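Local coordinates for protein kunitz-type conkunitzin-S1 (Conus striatus, PDB 6Q6C) that blocks voltage-activated potassium channels of the Shaker family with nanomolar potency, as a venom toxin built on the Kunitz fold, at residues Glu20-Tyr25 and Glu44-Arg49. The protein carries 1 engineered substitution. Residues are numbered along the deposited sequence; the frame is centred on the assembly and turned at random.
With NO3 (nitrate ion), chain D; NO3 (nitrate ion), chain F; PO4 (phosphate ion), chain C.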
ATOM      1  N   GLU A  20      -6.751  10.586   0.612  1.00 17.79           N
ATOM      2  CA  GLU A  20      -6.053  10.288  -0.642  1.00 17.07           C
ATOM      3  C   GLU A  20      -6.202   8.821  -1.032  1.00 17.76           C
ATOM      4  O   GLU A  20      -6.290   7.946  -0.158  1.00 19.84           O
ATOM      5  CB  GLU A  20      -4.566  10.575  -0.470  1.00 17.06           C
ATOM      6  CG  GLU A  20      -4.345  12.028  -0.268  1.00 19.17           C
ATOM      7  CD  GLU A  20      -2.906  12.468  -0.123  1.00 20.02           C
ATOM      8  OE1 GLU A  20      -2.696  13.686  -0.111  1.00 19.41           O
ATOM      9  OE2 GLU A  20      -2.041  11.640   0.215  1.00 23.01           O
ATOM     10  N   LYS A  21      -6.285   8.586  -2.320  1.00 16.18           N
ATOM     11  CA  LYS A  21      -6.388   7.213  -2.883  1.00 18.11           C
ATOM     12  C   LYS A  21      -4.975   6.632  -2.950  1.00 16.17           C
ATOM     13  O   LYS A  21      -4.094   7.232  -3.596  1.00 18.02           O
ATOM     14  CB  LYS A  21      -7.001   7.267  -4.280  1.00 19.10           C
ATOM     15  CG  LYS A  21      -8.420   7.802  -4.280  1.00 22.80           C
ATOM     16  CD  LYS A  21      -9.110   7.839  -5.603  1.00 26.86           C
ATOM     17  CE  LYS A  21     -10.549   8.275  -5.446  1.00 36.07           C
ATOM     18  NZ  LYS A  21     -11.270   8.093  -6.726  1.00 47.86           N
ATOM     19  N   ARG A  22      -4.786   5.498  -2.348  1.00 17.22           N
ATOM     20  CA  ARG A  22      -3.547   4.742  -2.458  1.00 16.29           C
ATOM     21  C   ARG A  22      -3.901   3.263  -2.650  1.00 16.95           C
ATOM     22  O   ARG A  22      -5.028   2.834  -2.510  1.00 17.61           O
ATOM     23  CB  ARG A  22      -2.679   4.938  -1.220  1.00 16.20           C
ATOM     24  CG  ARG A  22      -2.126   6.340  -1.090  1.00 15.95           C
ATOM     25  CD  ARG A  22      -1.076   6.759  -2.119  1.00 17.13           C
ATOM     26  NE  ARG A  22      -0.529   8.121  -1.856  1.00 19.46           N
ATOM     27  CZ  ARG A  22      -1.046   9.243  -2.168  1.00 25.55           C
ATOM     28  NH1 ARG A  22      -2.160   9.322  -2.966  1.00 26.82           N
ATOM     29  NH2 ARG A  22      -0.375  10.266  -1.621  1.00 30.80           N
ATOM     30  N   ILE A  23      -2.877   2.503  -2.895  1.00 16.89           N
ATOM     31  CA  ILE A  23      -2.914   1.040  -3.133  1.00 16.00           C
ATOM     32  C   ILE A  23      -1.970   0.362  -2.142  1.00 16.82           C
ATOM     33  O   ILE A  23      -0.872   0.900  -1.900  1.00 17.10           O
ATOM     34  CB  ILE A  23      -2.497   0.762  -4.595  1.00 17.58           C
ATOM     35  CG1 ILE A  23      -3.332   1.521  -5.635  1.00 19.40           C
ATOM     36  CG2 ILE A  23      -2.534  -0.737  -4.831  1.00 18.54           C
ATOM     37  CD1 ILE A  23      -4.763   1.180  -5.630  1.00 21.95           C
ATOM     38  N   TYR A  24      -2.402  -0.759  -1.584  1.00 14.79           N
ATOM     39  CA  TYR A  24      -1.557  -1.538  -0.694  1.00 15.00           C
ATOM     40  C   TYR A  24      -1.563  -2.984  -1.207  1.00 15.19           C
ATOM     41  O   TYR A  24      -2.524  -3.426  -1.804  1.00 17.22           O
ATOM     42  CB  TYR A  24      -1.977  -1.421   0.765  1.00 17.44           C
ATOM     43  CG  TYR A  24      -3.180  -2.253   1.152  1.00 15.65           C
ATOM     44  CD1 TYR A  24      -4.435  -1.875   0.779  1.00 15.26           C
ATOM     45  CD2 TYR A  24      -3.037  -3.455   1.832  1.00 16.63           C
ATOM     46  CE1 TYR A  24      -5.551  -2.603   1.121  1.00 16.96           C
ATOM     47  CE2 TYR A  24      -4.143  -4.244   2.118  1.00 15.84           C
ATOM     48  CZ  TYR A  24      -5.407  -3.841   1.694  1.00 15.22           C
ATOM     49  OH  TYR A  24      -6.466  -4.686   1.989  1.00 15.94           O
ATOM     50  N   TYR A  25      -0.482  -3.687  -0.893  1.00 15.75           N
ATOM     51  CA  TYR A  25      -0.411  -5.126  -1.169  1.00 14.98           C
ATOM     52  C   TYR A  25      -1.035  -5.891  -0.013  1.00 15.73           C
ATOM     53  O   TYR A  25      -0.573  -5.775   1.118  1.00 16.34           O
ATOM     54  CB  TYR A  25       1.002  -5.609  -1.470  1.00 16.92           C
ATOM     55  CG  TYR A  25       1.039  -7.073  -1.836  1.00 16.19           C
ATOM     56  CD1 TYR A  25       0.529  -7.504  -3.038  1.00 19.53           C
ATOM     57  CD2 TYR A  25       1.616  -8.006  -1.004  1.00 17.76           C
ATOM     58  CE1 TYR A  25       0.553  -8.855  -3.393  1.00 18.46           C
ATOM     59  CE2 TYR A  25       1.679  -9.351  -1.353  1.00 19.83           C
ATOM     60  CZ  TYR A  25       1.204  -9.769  -2.576  1.00 20.22           C
ATOM     61  OH  TYR A  25       1.202 -11.105  -2.919  1.00 22.51           O
ATOM     62  N   GLU A  44       5.591   1.800   4.307  1.00 20.47           N
ATOM     63  CA  GLU A  44       6.067   1.621   2.917  1.00 21.90           C
ATOM     64  C   GLU A  44       5.098   0.798   2.062  1.00 18.88           C
ATOM     65  O   GLU A  44       5.301   0.744   0.877  1.00 20.04           O
ATOM     66  CB  GLU A  44       7.442   0.988   2.983  1.00 24.97           C
ATOM     67  CG  GLU A  44       8.517   1.978   3.402  1.00 30.49           C
ATOM     68  CD  GLU A  44       9.785   1.221   3.771  1.00 44.09           C
ATOM     69  OE1 GLU A  44       9.702   0.029   4.191  1.00 58.01           O
ATOM     70  OE2 GLU A  44      10.847   1.802   3.635  1.00 69.82           O
ATOM     71  N   ASN A  45       4.082   0.145   2.624  1.00 19.74           N
ATOM     72  CA  ASN A  45       3.124  -0.631   1.822  1.00 18.12           C
ATOM     73  C   ASN A  45       2.054   0.325   1.292  1.00 18.01           C
ATOM     74  O   ASN A  45       0.930   0.323   1.771  1.00 18.15           O
ATOM     75  CB  ASN A  45       2.559  -1.796   2.598  1.00 17.86           C
ATOM     76  CG  ASN A  45       1.783  -2.722   1.712  1.00 18.71           C
ATOM     77  OD1 ASN A  45       1.676  -2.526   0.509  1.00 17.11           O
ATOM     78  ND2 ASN A  45       1.183  -3.725   2.328  1.00 17.88           N
ATOM     79  N   ASN A  46       2.485   1.249   0.455  1.00 19.08           N
ATOM     80  CA  ASN A  46       1.691   2.451   0.113  1.00 17.66           C
ATOM     81  C   ASN A  46       2.133   2.879  -1.264  1.00 17.65           C
ATOM     82  O   ASN A  46       3.268   3.347  -1.387  1.00 21.08           O
ATOM     83  CB  ASN A  46       1.932   3.486   1.209  1.00 18.05           C
ATOM     84  CG  ASN A  46       1.151   4.760   0.974  1.00 19.16           C
ATOM     85  OD1 ASN A  46       0.877   5.094  -0.153  1.00 21.87           O
ATOM     86  ND2 ASN A  46       0.727   5.391   2.064  1.00 19.46           N
ATOM     87  N   PHE A  47       1.282   2.691  -2.273  1.00 16.44           N
ATOM     88  CA  PHE A  47       1.645   2.957  -3.681  1.00 17.41           C
ATOM     89  C   PHE A  47       0.584   3.891  -4.269  1.00 15.22           C
ATOM     90  O   PHE A  47      -0.611   3.803  -3.985  1.00 17.74           O
ATOM     91  CB  PHE A  47       1.697   1.684  -4.532  1.00 18.40           C
ATOM     92  CG  PHE A  47       2.636   0.650  -3.956  1.00 18.51           C
ATOM     93  CD1 PHE A  47       2.228  -0.230  -2.967  1.00 18.83           C
ATOM     94  CD2 PHE A  47       3.914   0.561  -4.452  1.00 18.51           C
ATOM     95  CE1 PHE A  47       3.140  -1.108  -2.411  1.00 19.08           C
ATOM     96  CE2 PHE A  47       4.831  -0.340  -3.924  1.00 21.83           C
ATOM     97  CZ  PHE A  47       4.416  -1.168  -2.928  1.00 22.33           C
ATOM     98  N   ARG A  48       1.007   4.788  -5.142  1.00 18.89           N
ATOM     99  CA  ARG A  48       0.084   5.631  -5.902  1.00 19.26           C
ATOM    100  C   ARG A  48      -0.603   4.851  -7.003  1.00 19.13           C
ATOM    101  O   ARG A  48      -1.811   5.210  -7.301  1.00 21.28           O
ATOM    102  CB  ARG A  48       0.745   6.872  -6.468  1.00 20.04           C
ATOM    103  CG  ARG A  48       1.198   7.813  -5.367  1.00 18.85           C
ATOM    104  CD  ARG A  48       1.770   9.077  -5.983  1.00 18.99           C
ATOM    105  NE  ARG A  48       2.246  10.028  -5.011  1.00 20.43           N
ATOM    106  CZ  ARG A  48       1.506  10.921  -4.389  1.00 19.77           C
ATOM    107  NH1 ARG A  48       0.210  10.966  -4.648  1.00 19.38           N
ATOM    108  NH2 ARG A  48       2.052  11.705  -3.465  1.00 19.62           N
ATOM    109  N   ARG A  49       0.066   3.908  -7.623  1.00 23.51           N
ATOM    110  CA  ARG A  49      -0.482   3.190  -8.782  1.00 23.07           C
ATOM    111  C   ARG A  49      -0.499   1.693  -8.516  1.00 24.28           C
ATOM    112  O   ARG A  49       0.456   1.140  -7.909  1.00 24.10           O
ATOM    113  CB  ARG A  49       0.407   3.498  -9.981  1.00 29.40           C
ATOM    114  CG  ARG A  49       0.313   4.955 -10.393  1.00 31.87           C
ATOM    115  CD  ARG A  49       0.743   5.093 -11.812  1.00 48.76           C
ATOM    116  NE  ARG A  49       2.088   4.592 -11.950  1.00 48.27           N
ATOM    117  CZ  ARG A  49       2.551   3.873 -12.973  1.00 68.72           C
ATOM    118  NH1 ARG A  49       1.758   3.442 -13.952  1.00 63.45           N
ATOM    119  NH2 ARG A  49       3.827   3.533 -12.973  1.00 52.24           N
TER
HETATM  120  N   NO3 D 102       4.397   4.834  -6.419  1.00 24.11           N
HETATM  121  O1  NO3 D 102       3.934   5.205  -5.072  1.00 31.37           O
HETATM  122  O2  NO3 D 102       5.638   4.286  -6.605  1.00 48.29           O
HETATM  123  O3  NO3 D 102       3.130   4.216  -7.380  1.00 31.79           O
HETATM  124  N   NO3 F 104       5.119  11.187  -4.013  1.00 75.88           N
HETATM  125  O1  NO3 F 104       5.171  11.250  -2.765  1.00 72.50           O
HETATM  126  O2  NO3 F 104       5.128  12.508  -4.830  1.00 63.83           O
HETATM  127  O3  NO3 F 104       5.028   9.624  -4.803  1.00 65.37           O
HETATM  128  P   PO4 C 101       0.628  14.690  -1.024  1.00 17.77           P
HETATM  129  O1  PO4 C 101      -0.471  14.701   0.039  1.00 18.21           O
HETATM  130  O2  PO4 C 101       1.200  13.273  -1.092  1.00 17.78           O
HETATM  131  O3  PO4 C 101       1.606  15.794  -0.793  1.00 18.56           O
HETATM  132  O4  PO4 C 101      -0.010  14.903  -2.415  1.00 17.45           O
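The single antiparallel bridge that ties the loop before the C-terminal helix to the central hairpin of the Kunitz fold joins Ile-23 to Phe-47. In this hydrogen-bonded pair Ile-23 N reaches Phe-47 O and Phe-47 N reaches Ile-23 O, each at 2.8 Å. The pairing goes no further as backbone; Asn-45 extends it with its side chain. Its carboxamide stands in for a peptide group: OD1 accepts from Tyr-25 N at 2.8 Å, nearly straight at 173°, while ND2 donates to Tyr-25 O at 3.0 Å, on a lone pair and within the amide plane. With CG anti to the backbone N (chi1 -170°), the amide reaches the strand edge-on, and its two bonds to Tyr-25 fix its rotation; a further bond from ND2 to Leu-9 O ties in the N-terminal loop. Beyond the bridge, Arg-22 and Arg-48 run side by side in the same direction, their guanidinium planes 44° apart, with Arg-48 NH1 over a face of Arg-22, 3.2 Å from its NH2. Acidic partners probably offset the like charges: Glu-20 OE2 forms a salt bridge with Arg-22 NH2 at 2.8 Å, and Arg-48 NH2 donates at 3.0 Å to O2 of a phosphate probably taken up from the crystallisation liquor. Phe-47 meanwhile packs on Cys-53 and Thr-56 of helix 50-58. An asparagine amide pairing with a hairpin strand beside a one-residue bridge is a hallmark of the BPTI/Kunitz core.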